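Local coordinates for penicillin-binding protein A (PDB 3UN7) that probably cross-links peptidoglycan strands as a periplasmic D,D-transpeptidase, helping to regulate cell length in Mycobacterium tuberculosis, at residues G207-E210 / T211-L214; V258-G261 / I262-A266; I297-S300 / A301-G304; G402-P405 / R406-P409; G434-R437 / L438-T441. All blocks are in the same frame, centred on the assembly; numbering follows the deposited sequence.

Interaction 1: residues G207-E210 / T211-L214; sequences GATE and TEQL
Glu212 folds its side chain back over Thr209 and Ala208 at the end of a type I beta turn that runs from Thr209 to Glu212. Its CB lies 3.7 Å from Thr209 OG1. One step on, Glu212 CG comes within 3.1 Å of Thr209 O, a close carbon-oxygen approach. CG takes the position between the backbone N and the carbonyl carbon (chi1 73°), and that choice brings it up against the turn. A bend at chi2 (137°) then carries the carboxylate on to Ala208, whose CB sits 3.7 Å from Glu212 OE2; that end of the contact is van der Waals only. The turn itself is closed by a weak hydrogen bond, Glu212 N to Thr209 O at 3.4 Å, reasonably straight but long. Thr209 OG1 and Thr211 OG1 stand 4.1 Å apart on the exposed side. Glu210 behaves differently: its CB lies 3.3 Å from Thr211 N, and the rest of the chain extends away from the turn. There its OE1 comes close to OE1 of Glu372, a closeness that may favour a proton on one of them, unless nearby Lys369 offsets it. The segment links several elements of the transpeptidase domain. Gly207, with positive phi, ends helix 196-205 in a Schellman motif. Backbone bonds tie Glu210 to Arg246, Glu212 to Leu245 and Leu214 to Val243, the last within the two-stranded pairing of 213-215 with 242-244. Glu210 rests on helix 364-379 through Lys369 and Leu373, while Glu212 and Leu214 lean on helix 254-264.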
loop_
_atom_site.group_PDB
_atom_site.type_symbol
_atom_site.label_atom_id
_atom_site.label_comp_id
_atom_site.label_asym_id
_atom_site.label_seq_id
_atom_site.Cartn_x
_atom_site.Cartn_y
_atom_site.Cartn_z
ATOM N N GLY A 207 2.564 -0.344 -28.639
ATOM C CA GLY A 207 2.125 -1.226 -29.724
ATOM C C GLY A 207 2.670 -2.644 -29.735
ATOM O O GLY A 207 2.476 -3.378 -30.714
ATOM N N ALA A 208 3.354 -3.048 -28.661
ATOM C CA ALA A 208 3.759 -4.444 -28.516
ATOM C C ALA A 208 2.500 -5.314 -28.415
ATOM O O ALA A 208 1.427 -4.832 -28.054
ATOM C CB ALA A 208 4.639 -4.629 -27.281
ATOM N N THR A 209 2.622 -6.588 -28.760
ATOM C CA THR A 209 1.495 -7.510 -28.604
ATOM C C THR A 209 1.890 -8.612 -27.647
ATOM O O THR A 209 3.078 -8.870 -27.427
ATOM C CB THR A 209 1.020 -8.135 -29.934
ATOM O OG1 THR A 209 2.010 -9.046 -30.422
ATOM C CG2 THR A 209 0.741 -7.073 -30.987
ATOM N N GLU A 210 0.876 -9.255 -27.085
ATOM C CA GLU A 210 1.055 -10.320 -26.119
ATOM C C GLU A 210 1.689 -11.553 -26.726
ATOM O O GLU A 210 2.229 -12.399 -26.011
ATOM C CB GLU A 210 -0.298 -10.727 -25.553
ATOM C CG GLU A 210 -0.968 -9.707 -24.671
ATOM C CD GLU A 210 -2.225 -10.276 -24.057
ATOM O OE1 GLU A 210 -2.347 -11.522 -24.022
ATOM O OE2 GLU A 210 -3.092 -9.490 -23.610
ATOM N N THR A 211 1.596 -11.667 -28.046
ATOM C CA THR A 211 2.025 -12.876 -28.722
ATOM C C THR A 211 3.407 -12.735 -29.329
ATOM O O THR A 211 3.937 -13.709 -29.846
ATOM C CB THR A 211 1.039 -13.339 -29.834
ATOM O OG1 THR A 211 1.629 -13.109 -31.121
ATOM C CG2 THR A 211 -0.302 -12.630 -29.728
ATOM N N GLU A 212 3.993 -11.538 -29.261
ATOM C CA GLU A 212 5.306 -11.336 -29.845
ATOM C C GLU A 212 6.385 -12.020 -29.014
ATOM O O GLU A 212 6.236 -12.205 -27.801
ATOM C CB GLU A 212 5.625 -9.851 -30.039
ATOM C CG GLU A 212 5.925 -9.100 -28.752
ATOM C CD GLU A 212 7.105 -8.170 -28.901
ATOM O OE1 GLU A 212 8.009 -8.459 -29.737
ATOM O OE2 GLU A 212 7.134 -7.157 -28.180
ATOM N N GLN A 213 7.480 -12.366 -29.680
ATOM C CA GLN A 213 8.460 -13.291 -29.132
ATOM C C GLN A 213 9.635 -12.580 -28.471
ATOM O O GLN A 213 10.221 -11.676 -29.057
ATOM C CB GLN A 213 8.938 -14.247 -30.237
ATOM C CG GLN A 213 7.803 -15.117 -30.815
ATOM C CD GLN A 213 7.224 -16.073 -29.788
ATOM O OE1 GLN A 213 6.031 -16.023 -29.476
ATOM N NE2 GLN A 213 8.077 -16.930 -29.231
ATOM N N LEU A 214 9.953 -12.991 -27.242
ATOM C CA LEU A 214 11.084 -12.441 -26.491
ATOM C C LEU A 214 12.003 -13.557 -26.012
ATOM O O LEU A 214 11.580 -14.716 -25.898
ATOM C CB LEU A 214 10.594 -11.639 -25.279
ATOM C CG LEU A 214 9.575 -10.534 -25.530
ATOM C CD1 LEU A 214 8.877 -10.138 -24.208
ATOM C CD2 LEU A 214 10.249 -9.358 -26.175
#

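Interaction 2: residues V258-G261 / I262-A266; sequences VQLG and IRTGA
The C-terminal turns of helix 254-264, the helix that begins at the Asn of the Ser-x-Asn motif of penicillin-binding proteins, bring Val258 against Ile262 and Leu260 against Thr264. Val258 and Ile262 lie side by side and point the same way, with Val258 CG1 3.8 Å from Ile262 CD1. Beneath them Ile262 N donates to Val258 O at 3.1 Å, an ordinary i to i+4 helical bond that Arg263 N repeats with Gln259 O. The Arg263 guanidinium approaches the Gln259 amide obliquely, Arg263 NH2 lying 4.3 Å from Gln259 CD, a loose approach with no bond between them; Gln259 OE1 instead accepts from Thr215 N. The helix stops at Gly265, whose positive phi breaks the spiral and whose N still reaches back to Gly261 O at 2.8 Å. Gly265 then serves as N-cap of the next helix, 266-275. On the inner side Leu260 and Thr264 touch Ala203 of helix 196-205, and the side chain of Val258 is about 10 Å from that of Ser193, probably the residue acylated in catalysis. The last turn is fastened twice at one oxygen. Thr264 OG1 stands beside its own backbone N (chi1 -57°), which turns the hydroxyl back along the helix. Leu260 O thus accepts both Thr264 N and Thr264 OG1, each at 2.8 Å, from opposite faces of its carbonyl plane, the hydroxyl lying 38° above it.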
loop_
_atom_site.group_PDB
_atom_site.type_symbol
_atom_site.label_atom_id
_atom_site.label_comp_id
_atom_site.label_asym_id
_atom_site.label_seq_id
_atom_site.Cartn_x
_atom_site.Cartn_y
_atom_site.Cartn_z
ATOM N N VAL A 258 13.873 -7.506 -19.326
ATOM C CA VAL A 258 15.066 -6.684 -19.539
ATOM C C VAL A 258 15.106 -6.320 -21.028
ATOM O O VAL A 258 15.211 -5.142 -21.395
ATOM C CB VAL A 258 16.357 -7.432 -19.099
ATOM C CG1 VAL A 258 17.618 -6.694 -19.566
ATOM C CG2 VAL A 258 16.369 -7.599 -17.578
ATOM N N GLN A 259 14.982 -7.335 -21.872
ATOM C CA GLN A 259 14.970 -7.145 -23.328
ATOM C C GLN A 259 13.802 -6.245 -23.760
ATOM O O GLN A 259 13.989 -5.296 -24.517
ATOM C CB GLN A 259 14.921 -8.505 -24.036
ATOM C CG GLN A 259 15.067 -8.436 -25.553
ATOM C CD GLN A 259 14.766 -9.752 -26.210
ATOM O OE1 GLN A 259 13.769 -10.400 -25.901
ATOM N NE2 GLN A 259 15.640 -10.171 -27.110
ATOM N N LEU A 260 12.612 -6.515 -23.228
ATOM C CA LEU A 260 11.420 -5.740 -23.577
ATOM C C LEU A 260 11.520 -4.266 -23.159
ATOM O O LEU A 260 11.163 -3.384 -23.927
ATOM C CB LEU A 260 10.157 -6.383 -22.981
ATOM C CG LEU A 260 8.836 -5.640 -23.256
ATOM C CD1 LEU A 260 8.477 -5.707 -24.747
ATOM C CD2 LEU A 260 7.687 -6.168 -22.394
ATOM N N GLY A 261 11.990 -4.015 -21.937
ATOM C CA GLY A 261 12.113 -2.650 -21.433
ATOM C C GLY A 261 13.132 -1.834 -22.204
ATOM O O GLY A 261 12.888 -0.677 -22.560
ATOM N N ILE A 262 14.291 -2.426 -22.451
ATOM C CA ILE A 262 15.306 -1.758 -23.269
ATOM C C ILE A 262 14.738 -1.444 -24.663
ATOM O O ILE A 262 14.929 -0.348 -25.175
ATOM C CB ILE A 262 16.634 -2.557 -23.318
ATOM C CG1 ILE A 262 17.311 -2.521 -21.940
ATOM C CG2 ILE A 262 17.574 -2.016 -24.419
ATOM C CD1 ILE A 262 18.356 -3.615 -21.726
ATOM N N ARG A 263 13.993 -2.383 -25.241
ATOM C CA ARG A 263 13.358 -2.161 -26.547
ATOM C C ARG A 263 12.346 -1.014 -26.479
ATOM O O ARG A 263 12.265 -0.182 -27.383
ATOM C CB ARG A 263 12.643 -3.431 -26.998
ATOM C CG ARG A 263 12.279 -3.446 -28.470
ATOM C CD ARG A 263 11.043 -4.307 -28.741
ATOM N NE ARG A 263 11.225 -5.768 -28.798
ATOM C CZ ARG A 263 12.351 -6.440 -29.055
ATOM N NH1 ARG A 263 13.505 -5.819 -29.295
ATOM N NH2 ARG A 263 12.317 -7.772 -29.078
ATOM N N THR A 264 11.570 -0.980 -25.399
ATOM C CA THR A 264 10.508 0.009 -25.248
ATOM C C THR A 264 11.082 1.411 -25.012
ATOM O O THR A 264 10.562 2.404 -25.542
ATOM C CB THR A 264 9.519 -0.429 -24.134
ATOM O OG1 THR A 264 9.000 -1.734 -24.465
ATOM C CG2 THR A 264 8.356 0.545 -24.013
ATOM N N GLY A 265 12.156 1.481 -24.227
ATOM C CA GLY A 265 12.926 2.715 -24.048
ATOM C C GLY A 265 12.643 3.459 -22.754
ATOM O O GLY A 265 11.549 3.358 -22.186
ATOM N N ALA A 266 13.633 4.229 -22.309
ATOM C CA ALA A 266 13.564 4.960 -21.049
ATOM C C ALA A 266 12.475 6.024 -21.016
ATOM O O ALA A 266 11.836 6.195 -19.987
ATOM C CB ALA A 266 14.918 5.572 -20.703
#

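Interaction 3: residues I297-S300 / A301-G304; sequences IPDS and AALG
Asp299 OD1 accepts from Ala302 N at 2.7 Å, a short, fairly straight bond (162°) that makes Asp299 the N-cap of helix 300-306. The side chain curls inward because CG is placed between the backbone N and the carbonyl carbon (chi1 49°), and the donor meets OD1 nearly in line with its C-O bond. The same oxygen also lies 3.2 Å from Ala302 CB and 3.5 Å from Ala301 CB, so two methyls pack close to the capping atom. A carboxylate at the start of a helix would be favoured by the helix dipole, and its negative charge is probably stabilised there. Asp299 contributes its backbone too, its O receiving Leu303 N at 2.9 Å, an i to i+4 bond of the first turn. Ahead of the cap, the chain folds back over the first turn. Pro298 CD rests 3.7 Å from Ala302 CB, and Ile297 CG2 packs 3.7 Å from Leu303 CB, reaching the buried side while Pro298 and Asp299 remain exposed. Ile297 and Leu303 also touch helix 266-275, Ile297 at Ala266 and Arg270, Leu303 at Leu269. The capped turn is thereby joined to the preceding helix across the intervening loop. Next along the helix, Gly304 N donates to Ser300 O at 2.9 Å from well above the carbonyl plane, 36° out of it.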
loop_
_atom_site.group_PDB
_atom_site.type_symbol
_atom_site.label_atom_id
_atom_site.label_comp_id
_atom_site.label_asym_id
_atom_site.label_seq_id
_atom_site.Cartn_x
_atom_site.Cartn_y
_atom_site.Cartn_z
ATOM N N ILE A 297 17.104 6.917 -14.445
ATOM C CA ILE A 297 17.469 6.025 -15.574
ATOM C C ILE A 297 18.624 6.595 -16.440
ATOM O O ILE A 297 18.425 6.889 -17.625
ATOM C CB ILE A 297 16.233 5.636 -16.469
ATOM C CG1 ILE A 297 14.976 5.326 -15.619
ATOM C CG2 ILE A 297 16.565 4.442 -17.324
ATOM C CD1 ILE A 297 13.715 5.050 -16.439
ATOM N N PRO A 298 19.833 6.744 -15.847
ATOM C CA PRO A 298 20.969 7.426 -16.515
ATOM C C PRO A 298 21.535 6.704 -17.734
ATOM O O PRO A 298 22.064 7.347 -18.648
ATOM C CB PRO A 298 22.035 7.505 -15.411
ATOM C CG PRO A 298 21.723 6.367 -14.492
ATOM C CD PRO A 298 20.201 6.274 -14.494
ATOM N N ASP A 299 21.441 5.377 -17.749
ATOM C CA ASP A 299 21.967 4.595 -18.859
ATOM C C ASP A 299 21.095 3.387 -19.142
ATOM O O ASP A 299 20.101 3.137 -18.444
ATOM C CB ASP A 299 23.422 4.167 -18.602
ATOM C CG ASP A 299 23.617 3.539 -17.236
ATOM O OD1 ASP A 299 22.878 2.592 -16.885
ATOM O OD2 ASP A 299 24.521 4.002 -16.505
ATOM N N SER A 300 21.473 2.641 -20.171
ATOM C CA SER A 300 20.721 1.468 -20.585
ATOM C C SER A 300 20.915 0.258 -19.671
ATOM O O SER A 300 20.039 -0.603 -19.604
ATOM C CB SER A 300 21.036 1.138 -22.033
ATOM O OG SER A 300 20.615 2.220 -22.836
ATOM N N ALA A 301 22.051 0.193 -18.967
ATOM C CA ALA A 301 22.215 -0.806 -17.899
ATOM C C ALA A 301 21.179 -0.561 -16.800
ATOM O O ALA A 301 20.508 -1.498 -16.334
ATOM C CB ALA A 301 23.620 -0.768 -17.330
ATOM N N ALA A 302 21.053 0.705 -16.400
ATOM C CA ALA A 302 20.038 1.131 -15.449
ATOM C C ALA A 302 18.634 0.838 -15.966
ATOM O O ALA A 302 17.794 0.327 -15.218
ATOM C CB ALA A 302 20.200 2.616 -15.109
ATOM N N LEU A 303 18.385 1.134 -17.243
ATOM C CA LEU A 303 17.080 0.841 -17.856
ATOM C C LEU A 303 16.751 -0.645 -17.780
ATOM O O LEU A 303 15.621 -1.027 -17.430
ATOM C CB LEU A 303 17.015 1.322 -19.317
ATOM C CG LEU A 303 15.752 0.969 -20.122
ATOM C CD1 LEU A 303 14.480 1.490 -19.460
ATOM C CD2 LEU A 303 15.863 1.527 -21.519
ATOM N N GLY A 304 17.735 -1.487 -18.101
ATOM C CA GLY A 304 17.553 -2.933 -17.961
ATOM C C GLY A 304 17.058 -3.306 -16.571
ATOM O O GLY A 304 16.085 -4.045 -16.432
#

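Interaction 4: residues G402-P405 / R406-P409; sequences GTDP and RHTP
The carboxylate of Asp404 and the imidazole of His407 meet at a slant, their planes 32° apart, in a helix-like turn of the loop that joins the antiparallel strands 393-399 and 411-418. Asp404 OD1 lies 3.1 Å from His407 ND1, a weak hydrogen bond bent to 130° at the hydrogen. The other oxygen, Asp404 OD2, packs against the aliphatic stem of the histidine, 3.3 Å from His407 CB. Both groups can reach one another because Asp404 holds CG anti to its own N (chi1 -173°), which carries the acid across toward the ring. Beyond the pair, the polar centre of the turn is Asp404 O. Thr408 N donates to it at 3.2 Å, almost straight along the C=O bond, and closes an alpha-turn. His407 N adds a weaker and longer bond, while Thr408 OG1 reaches the same oxygen at 3.0 Å from above the carbonyl plane. One carbonyl thus collects several donors, and the threonine is fixed through its backbone and its hydroxyl together. Arg406 sends its guanidinium outward instead, away from the Asp404 carboxylate. The turn is a surface feature, far from the annotated sites, yet it is braced at its base: Pro405 touches Glu400, Thr408 touches His401 and Asn433, and Pro409 O accepts from His401 NE2. Solvent adds a further link. Two separate waters each donate to both Pro405 O and Thr408 O, in each case 2.7 Å to the proline oxygen and 2.9 Å to the threonine oxygen.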
loop_
_atom_site.group_PDB
_atom_site.type_symbol
_atom_site.label_atom_id
_atom_site.label_comp_id
_atom_site.label_asym_id
_atom_site.label_seq_id
_atom_site.Cartn_x
_atom_site.Cartn_y
_atom_site.Cartn_z
ATOM N N GLY A 402 18.942 -2.747 -0.592
ATOM C CA GLY A 402 20.073 -2.437 0.268
ATOM C C GLY A 402 21.359 -2.289 -0.504
ATOM O O GLY A 402 21.350 -2.180 -1.735
ATOM N N THR A 403 22.469 -2.293 0.231
ATOM C CA THR A 403 23.800 -2.086 -0.338
ATOM C C THR A 403 24.470 -3.406 -0.743
ATOM O O THR A 403 25.499 -3.409 -1.435
ATOM C CB THR A 403 24.704 -1.329 0.657
ATOM O OG1 THR A 403 24.748 -2.043 1.898
ATOM C CG2 THR A 403 24.161 0.074 0.914
ATOM N N ASP A 404 23.880 -4.519 -0.303
ATOM C CA ASP A 404 24.327 -5.858 -0.697
ATOM C C ASP A 404 23.136 -6.718 -1.168
ATOM O O ASP A 404 22.788 -7.712 -0.518
ATOM C CB ASP A 404 25.079 -6.523 0.467
ATOM C CG ASP A 404 25.716 -7.855 0.084
ATOM O OD1 ASP A 404 26.051 -8.059 -1.104
ATOM O OD2 ASP A 404 25.884 -8.700 0.987
ATOM N N PRO A 405 22.509 -6.333 -2.302
ATOM C CA PRO A 405 21.275 -6.972 -2.790
ATOM C C PRO A 405 21.402 -8.442 -3.184
ATOM O O PRO A 405 20.395 -9.155 -3.187
ATOM C CB PRO A 405 20.897 -6.129 -4.017
ATOM C CG PRO A 405 22.165 -5.491 -4.452
ATOM C CD PRO A 405 22.932 -5.235 -3.191
ATOM N N ARG A 406 22.615 -8.892 -3.511
ATOM C CA ARG A 406 22.813 -10.268 -3.983
ATOM C C ARG A 406 22.809 -11.302 -2.856
ATOM O O ARG A 406 22.673 -12.501 -3.105
ATOM C CB ARG A 406 24.094 -10.398 -4.823
ATOM C CG ARG A 406 24.019 -9.701 -6.182
ATOM C CD ARG A 406 24.326 -10.654 -7.326
ATOM N NE ARG A 406 25.713 -11.120 -7.345
ATOM C CZ ARG A 406 26.190 -12.030 -8.196
ATOM N NH1 ARG A 406 25.392 -12.587 -9.105
ATOM N NH2 ARG A 406 27.466 -12.390 -8.138
ATOM N N HIS A 407 22.942 -10.832 -1.619
ATOM C CA HIS A 407 23.020 -11.725 -0.467
ATOM C C HIS A 407 21.840 -11.553 0.492
ATOM O O HIS A 407 21.341 -12.535 1.051
ATOM C CB HIS A 407 24.357 -11.533 0.257
ATOM C CG HIS A 407 25.549 -11.900 -0.575
ATOM N ND1 HIS A 407 26.016 -11.106 -1.602
ATOM C CD2 HIS A 407 26.366 -12.979 -0.534
ATOM C CE1 HIS A 407 27.068 -11.679 -2.157
ATOM N NE2 HIS A 407 27.303 -12.818 -1.529
ATOM N N THR A 408 21.395 -10.312 0.670
ATOM C CA THR A 408 20.290 -10.008 1.582
ATOM C C THR A 408 18.994 -10.624 1.033
ATOM O O THR A 408 18.739 -10.539 -0.171
ATOM C CB THR A 408 20.164 -8.472 1.820
ATOM O OG1 THR A 408 21.453 -7.933 2.142
ATOM C CG2 THR A 408 19.230 -8.156 2.972
ATOM N N PRO A 409 18.198 -11.284 1.907
ATOM C CA PRO A 409 16.935 -11.865 1.452
ATOM C C PRO A 409 16.081 -10.770 0.815
ATOM O O PRO A 409 15.849 -9.738 1.442
ATOM C CB PRO A 409 16.276 -12.360 2.751
ATOM C CG PRO A 409 17.378 -12.513 3.721
ATOM C CD PRO A 409 18.415 -11.498 3.354
HETATM O O HOH W 1 18.256 -8.226 -1.841
HETATM O O HOH W 2 19.443 -11.597 -2.737
#

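Interaction 5: residues G434-R437 / L438-T441; sequences GADR and LSAT
Asp436 OD2 and the backbone N-H groups of Leu438 and Ser439 form the tight half of this contact. Leu438 N donates at 3.0 Å to the anti lone pair of OD2, which makes an Asx turn. Ser439 N donates to the same oxygen at 2.9 Å, coming in from above the carboxylate plane (61° out of it). Ser439 CB and OG press against the acid as well, OG lying 3.2 Å from Asp436 CG, although the hydroxyl accepts from Gly442 N. The outer half is looser. Leu438 CD1 merely rests against Arg437 O at 3.6 Å, at the exposed surface, and the Arg437 chain stretches away from the turn. On the inner side Ser439 O accepts from Tyr232 OH, and Thr441 OG1 bonds Thr396 OG1 in the Lys-Thr-Gly motif of strand 393-399. The segment lies between strand 425-431 and helix 446-458, probably the beta5-alpha11 loop implicated in the active-site dynamics of the acylated enzyme. Two N-H donors on one carboxylate oxygen would favour the ionised form of Asp436, which probably helps hold the turn.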
loop_
_atom_site.group_PDB
_atom_site.type_symbol
_atom_site.label_atom_id
_atom_site.label_comp_id
_atom_site.label_asym_id
_atom_site.label_seq_id
_atom_site.Cartn_x
_atom_site.Cartn_y
_atom_site.Cartn_z
ATOM N N GLY A 434 11.009 -11.268 2.781
ATOM C CA GLY A 434 10.095 -12.407 2.779
ATOM C C GLY A 434 10.302 -13.332 1.588
ATOM O O GLY A 434 9.614 -14.357 1.466
ATOM N N ALA A 435 11.243 -12.969 0.716
ATOM C CA ALA A 435 11.512 -13.758 -0.482
ATOM C C ALA A 435 11.890 -15.219 -0.235
ATOM O O ALA A 435 12.613 -15.561 0.704
ATOM C CB ALA A 435 12.546 -13.092 -1.375
ATOM N N ASP A 436 11.376 -16.021 -1.161
ATOM C CA ASP A 436 11.437 -17.467 -1.318
ATOM C C ASP A 436 12.676 -17.860 -2.126
ATOM O O ASP A 436 13.203 -17.038 -2.873
ATOM C CB ASP A 436 10.244 -17.760 -2.231
ATOM C CG ASP A 436 9.515 -18.976 -1.884
ATOM O OD1 ASP A 436 8.358 -18.802 -1.437
ATOM O OD2 ASP A 436 10.057 -20.082 -2.100
ATOM N N ARG A 437 13.124 -19.113 -2.023
ATOM C CA ARG A 437 14.125 -19.629 -2.976
ATOM C C ARG A 437 13.636 -20.835 -3.805
ATOM O O ARG A 437 14.369 -21.355 -4.658
ATOM C CB ARG A 437 15.450 -19.955 -2.271
ATOM C CG ARG A 437 16.330 -18.743 -1.919
ATOM C CD ARG A 437 17.314 -19.139 -0.815
ATOM N NE ARG A 437 18.504 -18.286 -0.719
ATOM C CZ ARG A 437 19.517 -18.274 -1.590
ATOM N NH1 ARG A 437 20.555 -17.469 -1.387
ATOM N NH2 ARG A 437 19.502 -19.048 -2.671
ATOM N N LEU A 438 12.401 -21.274 -3.557
ATOM C CA LEU A 438 11.862 -22.479 -4.204
ATOM C C LEU A 438 10.640 -22.230 -5.091
ATOM O O LEU A 438 10.474 -22.891 -6.117
ATOM C CB LEU A 438 11.525 -23.560 -3.168
ATOM C CG LEU A 438 12.631 -24.421 -2.525
ATOM C CD1 LEU A 438 13.784 -24.710 -3.472
ATOM C CD2 LEU A 438 13.136 -23.769 -1.256
ATOM N N SER A 439 9.786 -21.287 -4.696
ATOM C CA SER A 439 8.517 -21.057 -5.392
ATOM C C SER A 439 8.742 -20.513 -6.802
ATOM O O SER A 439 9.841 -20.072 -7.124
ATOM C CB SER A 439 7.627 -20.108 -4.585
ATOM O OG SER A 439 8.029 -18.756 -4.739
ATOM N N ALA A 440 7.696 -20.531 -7.632
ATOM C CA ALA A 440 7.789 -20.044 -9.023
ATOM C C ALA A 440 8.369 -18.630 -9.196
ATOM O O ALA A 440 9.174 -18.405 -10.101
ATOM C CB ALA A 440 6.438 -20.162 -9.726
ATOM N N THR A 441 7.980 -17.682 -8.338
ATOM C CA THR A 441 8.533 -16.315 -8.416
ATOM C C THR A 441 9.470 -15.964 -7.268
ATOM O O THR A 441 10.296 -15.038 -7.383
ATOM C CB THR A 441 7.445 -15.226 -8.447
ATOM O OG1 THR A 441 6.635 -15.327 -7.268
ATOM C CG2 THR A 441 6.579 -15.347 -9.707
#

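In the fold
All five contacts belong to the transpeptidase domain. Interactions 1, 2 and 3 form a connected series: Leu214 CA of interaction 1 lies 3.4 Å from Gln259 OE1 of interaction 2, and Leu303 CD2 of interaction 3 packs 3.6 Å from Ala266 N of interaction 2. Interaction 2, on helix 254-264, is the shared middle: its centre is about 13 Å from that of interaction 1 and about 10 Å from that of interaction 3. Interactions 4 and 5 sit in neighbouring loops, about 5 Å apart at their nearest atoms. Interactions 2 and 5, with centres about 25 Å apart, both approach Ser193, probably the acylated serine: Val258 and Ser439 each lie about 10 Å from it, side chain to side chain.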